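Local coordinates for protein carbonic anhydrase (PDB 1DDZ) that probably catalyses the reversible hydration of carbon dioxide to hydrogencarbonate and a proton, as a zinc-dependent beta-class carbonic anhydrase, at residues 113-116 against 117-121; 271-274 against 275-279; 296-299 against 300-304. All coordinates share one frame; numbering follows the deposited sequence.

Contact 1 of 3, residues 113-116 against 117-121; sequences LQYA and VQYLK
Tyr115 and Tyr119, one helical turn apart near the C-terminal end of helix 107-119, lay their rings against each other as a slid, nearly parallel pair, planes at 21° and centroids 4.8 Å apart, with little overlap. Tyr119 CB sits over one face of the Tyr115 ring, 3.9 Å from its centroid, a CH-pi contact. Leu120 reaches the same ring obliquely, its CG 3.8 Å from Tyr115 CE2. The Tyr115 ring is brought there by a first torsion of -173°, which sets CG opposite the backbone N. Replacing Tyr115 by alanine would probably leave Tyr119 CB and Leu120 CG without the aromatic surface they pack on.

Further out, Phe93 meets the Tyr115 ring, whose side chain lies about 6 Å from a bound zinc ion and about 4 Å from the side chain of Asp330, a ligand of that zinc. Tyr119 OH is hydrogen-bonded to Asp403, and Gln114 OE1 to the backbone N atoms of Leu401 and Ile402. At Tyr115 O the helix widens into a pi-type turn: this oxygen accepts from Leu120 N at 2.9 Å in a nearly straight bond, whereas its bond from Tyr119 N, at 2.8 Å, is weak and bent to 124°.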
loop_
_atom_site.group_PDB
_atom_site.type_symbol
_atom_site.label_atom_id
_atom_site.label_comp_id
_atom_site.label_asym_id
_atom_site.label_seq_id
_atom_site.Cartn_x
_atom_site.Cartn_y
_atom_site.Cartn_z
ATOM N N LEU A 113 8.466 10.776 2.369
ATOM C CA LEU A 113 9.472 10.793 3.442
ATOM C C LEU A 113 10.908 10.659 2.874
ATOM O O LEU A 113 11.783 11.452 3.197
ATOM C CB LEU A 113 9.234 9.609 4.396
ATOM C CG LEU A 113 9.429 9.729 5.917
ATOM C CD1 LEU A 113 9.824 8.345 6.502
ATOM C CD2 LEU A 113 10.422 10.789 6.291
ATOM N N GLN A 114 11.140 9.618 2.074
ATOM C CA GLN A 114 12.438 9.384 1.503
ATOM C C GLN A 114 12.875 10.535 0.598
ATOM O O GLN A 114 14.035 10.939 0.628
ATOM C CB GLN A 114 12.483 8.055 0.768
ATOM C CG GLN A 114 13.918 7.695 0.375
ATOM C CD GLN A 114 14.069 6.269 -0.076
ATOM O OE1 GLN A 114 13.369 5.814 -0.970
ATOM N NE2 GLN A 114 15.000 5.552 0.535
ATOM N N TYR A 115 11.949 11.084 -0.178
ATOM C CA TYR A 115 12.274 12.207 -1.052
ATOM C C TYR A 115 12.703 13.386 -0.167
ATOM O O TYR A 115 13.774 13.958 -0.367
ATOM C CB TYR A 115 11.062 12.596 -1.910
ATOM C CG TYR A 115 11.366 13.637 -2.956
ATOM C CD1 TYR A 115 11.932 13.276 -4.182
ATOM C CD2 TYR A 115 11.074 14.981 -2.733
ATOM C CE1 TYR A 115 12.201 14.230 -5.170
ATOM C CE2 TYR A 115 11.336 15.951 -3.707
ATOM C CZ TYR A 115 11.902 15.570 -4.929
ATOM O OH TYR A 115 12.167 16.513 -5.906
ATOM N N ALA A 116 11.894 13.709 0.839
ATOM C CA ALA A 116 12.192 14.802 1.762
ATOM C C ALA A 116 13.540 14.615 2.466
ATOM O O ALA A 116 14.341 15.549 2.556
ATOM C CB ALA A 116 11.071 14.934 2.815
ATOM N N VAL A 117 13.806 13.403 2.942
ATOM C CA VAL A 117 15.051 13.116 3.659
ATOM C C VAL A 117 16.304 12.936 2.790
ATOM O O VAL A 117 17.345 13.521 3.080
ATOM C CB VAL A 117 14.866 11.890 4.603
ATOM C CG1 VAL A 117 16.187 11.532 5.298
ATOM C CG2 VAL A 117 13.761 12.194 5.647
ATOM N N GLN A 118 16.221 12.115 1.753
ATOM C CA GLN A 118 17.371 11.878 0.888
ATOM C C GLN A 118 17.523 12.893 -0.238
ATOM O O GLN A 118 18.627 13.318 -0.528
ATOM C CB GLN A 118 17.351 10.466 0.289
ATOM C CG GLN A 118 18.020 9.362 1.117
ATOM C CD GLN A 118 16.994 8.515 1.854
ATOM O OE1 GLN A 118 15.938 9.015 2.232
ATOM N NE2 GLN A 118 17.266 7.226 2.007
ATOM N N TYR A 119 16.443 13.230 -0.929
ATOM C CA TYR A 119 16.566 14.192 -2.011
ATOM C C TYR A 119 16.694 15.616 -1.458
ATOM O O TYR A 119 17.684 16.291 -1.693
ATOM C CB TYR A 119 15.367 14.108 -2.965
ATOM C CG TYR A 119 15.426 13.017 -4.035
ATOM C CD1 TYR A 119 15.059 11.699 -3.755
ATOM C CD2 TYR A 119 15.854 13.308 -5.337
ATOM C CE1 TYR A 119 15.121 10.688 -4.751
ATOM C CE2 TYR A 119 15.924 12.294 -6.354
ATOM C CZ TYR A 119 15.560 10.977 -6.042
ATOM O OH TYR A 119 15.695 9.888 -6.908
ATOM N N LEU A 120 15.715 16.054 -0.675
ATOM C CA LEU A 120 15.717 17.414 -0.139
ATOM C C LEU A 120 16.588 17.680 1.085
ATOM O O LEU A 120 16.871 18.829 1.404
ATOM C CB LEU A 120 14.281 17.873 0.134
ATOM C CG LEU A 120 13.363 17.807 -1.090
ATOM C CD1 LEU A 120 11.991 18.349 -0.770
ATOM C CD2 LEU A 120 13.986 18.613 -2.217
ATOM N N LYS A 121 17.032 16.634 1.768
ATOM C CA LYS A 121 17.843 16.837 2.962
ATOM C C LYS A 121 17.092 17.719 3.959
ATOM O O LYS A 121 17.630 18.661 4.526
ATOM C CB LYS A 121 19.204 17.433 2.596
ATOM C CG LYS A 121 20.047 16.516 1.712
ATOM C CD LYS A 121 20.154 15.179 2.387
ATOM C CE LYS A 121 20.950 14.177 1.581
ATOM N NZ LYS A 121 21.056 12.900 2.367
#

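Contact 2 of 3, residues 271-274 against 275-279; sequences MEKL and TAELV
Lys273 and Glu277 form an i to i+4 salt bridge across one turn of the alpha-helix 266-279, the whole contact lying within that helix. The charged pair is closed by Lys273 NZ and Glu277 OE1, 2.6 Å apart, with the nitrogen placed almost in line with the C-O bond of the carboxylate oxygen. The two chains arrive differently. Lys273 has CG opposite its backbone N (chi1 -169°) and runs outward before bending at its last torsion, -47°, which turns the ammonium group back to Glu277. Glu277 is extended beyond CG, and its OE1 also lies 3.6 Å from Lys273 CG, alongside the aliphatic part of the lysine.

The polar contacts on another side of the helix centre on Thr275. Its OG1 donates to Met271 O at 2.7 Å, coming from well above the carbonyl plane, while its backbone N donates to the same oxygen at 2.8 Å. Met271 O is thus gripped by two donors, and the hydroxyl of a residue within the helix is satisfied by the carbonyl four residues earlier. The hydroxyl bond helps to fix the rotation of the threonine side chain.

Regular main-chain bonds complete the turn, from Ala276 N to Glu272 O and from Glu277 N to Lys273 O.

Side-chain packing reaches mainly to neighbouring parts of the fold. Met271 and Thr275 touch Leu185 of helix 172-193, Leu278 touches Arg178 of that helix, and Thr275 also meets Tyr165, so this side of helix 266-279 packs on the first carbonic anhydrase region. Within the turn, Leu274 CD2 comes no closer to the carboxylate than 3.9 Å, measured to Glu277 OE2.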
loop_
_atom_site.group_PDB
_atom_site.type_symbol
_atom_site.label_atom_id
_atom_site.label_comp_id
_atom_site.label_asym_id
_atom_site.label_seq_id
_atom_site.Cartn_x
_atom_site.Cartn_y
_atom_site.Cartn_z
ATOM N N MET A 271 9.274 6.981 23.244
ATOM C CA MET A 271 7.827 7.126 23.052
ATOM C C MET A 271 7.042 6.981 24.343
ATOM O O MET A 271 6.078 7.704 24.561
ATOM C CB MET A 271 7.302 6.146 22.005
ATOM C CG MET A 271 7.861 6.391 20.587
ATOM S SD MET A 271 7.712 8.095 20.015
ATOM C CE MET A 271 5.929 8.359 20.169
ATOM N N GLU A 272 7.501 6.091 25.216
ATOM C CA GLU A 272 6.891 5.846 26.527
ATOM C C GLU A 272 6.920 7.166 27.292
ATOM O O GLU A 272 5.912 7.617 27.825
ATOM C CB GLU A 272 7.734 4.784 27.229
ATOM C CG GLU A 272 7.242 4.270 28.562
ATOM C CD GLU A 272 8.077 3.087 29.051
ATOM O OE1 GLU A 272 7.579 1.942 28.950
ATOM O OE2 GLU A 272 9.231 3.294 29.503
ATOM N N LYS A 273 8.066 7.838 27.257
ATOM C CA LYS A 273 8.215 9.145 27.907
ATOM C C LYS A 273 7.269 10.198 27.331
ATOM O O LYS A 273 6.627 10.910 28.089
ATOM C CB LYS A 273 9.637 9.667 27.763
ATOM C CG LYS A 273 9.912 10.881 28.634
ATOM C CD LYS A 273 11.278 11.479 28.340
ATOM C CE LYS A 273 11.850 12.173 29.579
ATOM N NZ LYS A 273 10.894 13.081 30.303
ATOM N N LEU A 274 7.204 10.304 26.000
ATOM C CA LEU A 274 6.331 11.283 25.331
ATOM C C LEU A 274 4.874 10.998 25.619
ATOM O O LEU A 274 4.085 11.884 25.923
ATOM C CB LEU A 274 6.587 11.280 23.824
ATOM C CG LEU A 274 7.981 11.722 23.401
ATOM C CD1 LEU A 274 8.039 11.762 21.882
ATOM C CD2 LEU A 274 8.258 13.092 23.974
ATOM N N THR A 275 4.533 9.726 25.642
ATOM C CA THR A 275 3.162 9.343 25.941
ATOM C C THR A 275 2.805 9.809 27.355
ATOM O O THR A 275 1.747 10.401 27.579
ATOM C CB THR A 275 3.002 7.825 25.826
ATOM O OG1 THR A 275 3.396 7.416 24.516
ATOM C CG2 THR A 275 1.567 7.438 26.032
ATOM N N ALA A 276 3.715 9.569 28.298
ATOM C CA ALA A 276 3.514 9.973 29.685
ATOM C C ALA A 276 3.267 11.467 29.760
ATOM O O ALA A 276 2.338 11.921 30.430
ATOM C CB ALA A 276 4.727 9.603 30.518
ATOM N N GLU A 277 4.028 12.230 28.989
ATOM C CA GLU A 277 3.878 13.676 29.005
ATOM C C GLU A 277 2.596 14.154 28.343
ATOM O O GLU A 277 1.969 15.121 28.790
ATOM C CB GLU A 277 5.126 14.320 28.428
ATOM C CG GLU A 277 6.330 14.022 29.317
ATOM C CD GLU A 277 7.679 14.354 28.698
ATOM O OE1 GLU A 277 8.687 14.228 29.414
ATOM O OE2 GLU A 277 7.747 14.720 27.513
ATOM N N LEU A 278 2.126 13.424 27.344
ATOM C CA LEU A 278 0.884 13.833 26.699
ATOM C C LEU A 278 -0.273 13.547 27.647
ATOM O O LEU A 278 -1.039 14.438 28.019
ATOM C CB LEU A 278 0.677 13.042 25.410
ATOM C CG LEU A 278 -0.558 13.256 24.525
ATOM C CD1 LEU A 278 -1.424 12.045 24.497
ATOM C CD2 LEU A 278 -1.347 14.453 24.930
ATOM N N VAL A 279 -0.354 12.287 28.061
ATOM C CA VAL A 279 -1.423 11.800 28.907
ATOM C C VAL A 279 -1.680 12.536 30.200
ATOM O O VAL A 279 -2.822 12.662 30.612
ATOM C CB VAL A 279 -1.292 10.283 29.100
ATOM C CG1 VAL A 279 -2.238 9.789 30.143
ATOM C CG2 VAL A 279 -1.618 9.593 27.780
#

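Contact 3 of 3, residues 296-299 against 300-304; sequences NNEN and WRQKM
Trp300 N and Asn296 O, 3.0 Å apart with an N-H...O angle of 174°, show the nearly straight main-chain bonding that continues through Arg301, Gln302 and Lys303 along helix 292-307. On this regular frame Glu298 serves two side chains from the following turn. Its OE2 meets Arg301 NH1 at 2.7 Å in a salt bridge, at the guanidinium edge and near its plane, although the carboxylate is turned 66° against that group and the N-H points poorly, leaving the hydrogen bond weak. Its OE1, itself only 2.8 Å from Arg301 NH1, takes a straighter bond from Gln302 NE2, 2.9 Å long, approached almost in line with the C-O bond and lying in the amide plane of Gln302. Glu298 can serve both because its chain is bent at chi2 (60°), turning the carboxylate toward the next turn, where Arg301 and Gln302 lie.

Arg301 has a second acceptor: its NE donates to the backbone O of Asp218, while Lys220 forms a long, weak ion pair with Glu298. Trp300 turns to the interior, with Met304 CG 3.5 Å above one ring face and Phe312 meeting the ring at a steep angle. The edge of the indole takes Asn297 O in its plane, and Trp300 CE3 lies 3.7 Å from that oxygen. Further along, Lys303 NZ bridges to Asp86.

Together these contacts are those of an amphipathic alpha-helix, with i to i+3 and i to i+4 charged and polar pairs along one side and a tryptophan packed against helices 81-84 and 311-315 on another.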
loop_
_atom_site.group_PDB
_atom_site.type_symbol
_atom_site.label_atom_id
_atom_site.label_comp_id
_atom_site.label_asym_id
_atom_site.label_seq_id
_atom_site.Cartn_x
_atom_site.Cartn_y
_atom_site.Cartn_z
ATOM N N ASN A 296 7.140 30.869 16.283
ATOM C CA ASN A 296 6.781 31.378 14.957
ATOM C C ASN A 296 5.275 31.256 14.769
ATOM O O ASN A 296 4.612 32.193 14.313
ATOM C CB ASN A 296 7.495 30.580 13.885
ATOM C CG ASN A 296 8.979 30.772 13.935
ATOM O OD1 ASN A 296 9.457 31.671 14.618
ATOM N ND2 ASN A 296 9.728 29.903 13.263
ATOM N N ASN A 297 4.716 30.110 15.149
ATOM C CA ASN A 297 3.271 29.929 15.047
ATOM C C ASN A 297 2.550 31.010 15.845
ATOM O O ASN A 297 1.547 31.564 15.392
ATOM C CB ASN A 297 2.862 28.541 15.546
ATOM C CG ASN A 297 1.355 28.401 15.706
ATOM O OD1 ASN A 297 0.605 28.416 14.727
ATOM N ND2 ASN A 297 0.903 28.269 16.943
ATOM N N GLU A 298 3.096 31.349 17.010
ATOM C CA GLU A 298 2.515 32.382 17.860
ATOM C C GLU A 298 2.554 33.757 17.206
ATOM O O GLU A 298 1.574 34.488 17.256
ATOM C CB GLU A 298 3.220 32.423 19.215
ATOM C CG GLU A 298 2.524 33.316 20.265
ATOM C CD GLU A 298 1.094 32.881 20.592
ATOM O OE1 GLU A 298 0.270 33.754 20.937
ATOM O OE2 GLU A 298 0.786 31.668 20.516
ATOM N N ASN A 299 3.679 34.115 16.589
ATOM C CA ASN A 299 3.790 35.422 15.922
ATOM C C ASN A 299 2.726 35.486 14.841
ATOM O O ASN A 299 1.959 36.450 14.754
ATOM C CB ASN A 299 5.173 35.632 15.290
ATOM C CG ASN A 299 6.287 35.735 16.319
ATOM O OD1 ASN A 299 7.465 35.605 15.982
ATOM N ND2 ASN A 299 5.925 35.968 17.586
ATOM N N TRP A 300 2.648 34.410 14.064
ATOM C CA TRP A 300 1.665 34.288 13.000
ATOM C C TRP A 300 0.253 34.550 13.532
ATOM O O TRP A 300 -0.475 35.382 12.983
ATOM C CB TRP A 300 1.740 32.898 12.370
ATOM C CG TRP A 300 0.630 32.634 11.423
ATOM C CD1 TRP A 300 0.429 33.231 10.206
ATOM C CD2 TRP A 300 -0.504 31.774 11.640
ATOM N NE1 TRP A 300 -0.769 32.807 9.664
ATOM C CE2 TRP A 300 -1.359 31.912 10.525
ATOM C CE3 TRP A 300 -0.880 30.904 12.677
ATOM C CZ2 TRP A 300 -2.561 31.215 10.413
ATOM C CZ3 TRP A 300 -2.068 30.216 12.565
ATOM C CH2 TRP A 300 -2.897 30.372 11.443
ATOM N N ARG A 301 -0.128 33.851 14.598
ATOM C CA ARG A 301 -1.448 34.019 15.190
ATOM C C ARG A 301 -1.748 35.461 15.561
ATOM O O ARG A 301 -2.808 35.961 15.232
ATOM C CB ARG A 301 -1.588 33.179 16.447
ATOM C CG ARG A 301 -1.527 31.701 16.241
ATOM C CD ARG A 301 -1.709 31.050 17.572
ATOM N NE ARG A 301 -2.913 31.577 18.195
ATOM C CZ ARG A 301 -2.968 32.078 19.420
ATOM N NH1 ARG A 301 -1.879 32.121 20.169
ATOM N NH2 ARG A 301 -4.120 32.531 19.896
ATOM N N GLN A 302 -0.834 36.111 16.276
ATOM C CA GLN A 302 -1.024 37.502 16.689
ATOM C C GLN A 302 -1.232 38.408 15.485
ATOM O O GLN A 302 -2.127 39.244 15.470
ATOM C CB GLN A 302 0.171 37.987 17.511
ATOM C CG GLN A 302 0.299 37.302 18.861
ATOM C CD GLN A 302 -1.023 37.269 19.601
ATOM O OE1 GLN A 302 -1.837 38.176 19.479
ATOM N NE2 GLN A 302 -1.261 36.200 20.338
ATOM N N LYS A 303 -0.430 38.193 14.445
ATOM C CA LYS A 303 -0.519 38.962 13.210
ATOM C C LYS A 303 -1.910 38.821 12.600
ATOM O O LYS A 303 -2.486 39.787 12.107
ATOM C CB LYS A 303 0.513 38.437 12.226
ATOM C CG LYS A 303 1.454 39.475 11.684
ATOM C CD LYS A 303 2.877 38.922 11.566
ATOM C CE LYS A 303 2.974 37.669 10.700
ATOM N NZ LYS A 303 4.382 37.179 10.605
ATOM N N MET A 304 -2.432 37.601 12.619
ATOM C CA MET A 304 -3.759 37.308 12.081
ATOM C C MET A 304 -4.842 37.980 12.898
ATOM O O MET A 304 -5.772 38.557 12.342
ATOM C CB MET A 304 -4.014 35.804 12.078
ATOM C CG MET A 304 -3.181 35.047 11.090
ATOM S SD MET A 304 -3.413 35.717 9.428
ATOM C CE MET A 304 -1.725 36.159 9.019
#

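All three contacts are local, each on one helix, with contact 1 running off its C-terminal end, and none touches another: the nearest atoms of contacts 1 and 2 are about 14 Å apart, and those of contact 3 about 16 Å from either. Their centres stand 27 to 28 Å apart. Contact 1 is the one near a metal site, its Tyr115 side chain about 7 Å from that of Cys387; although 113-121 falls in the first family region, this zinc belongs to the second. Contact 3 lies farther out, the side chain of Asn297 about 12 Å from that of His130, a ligand of the first zinc. Contact 2 lies away from both sites, on the preceding helix.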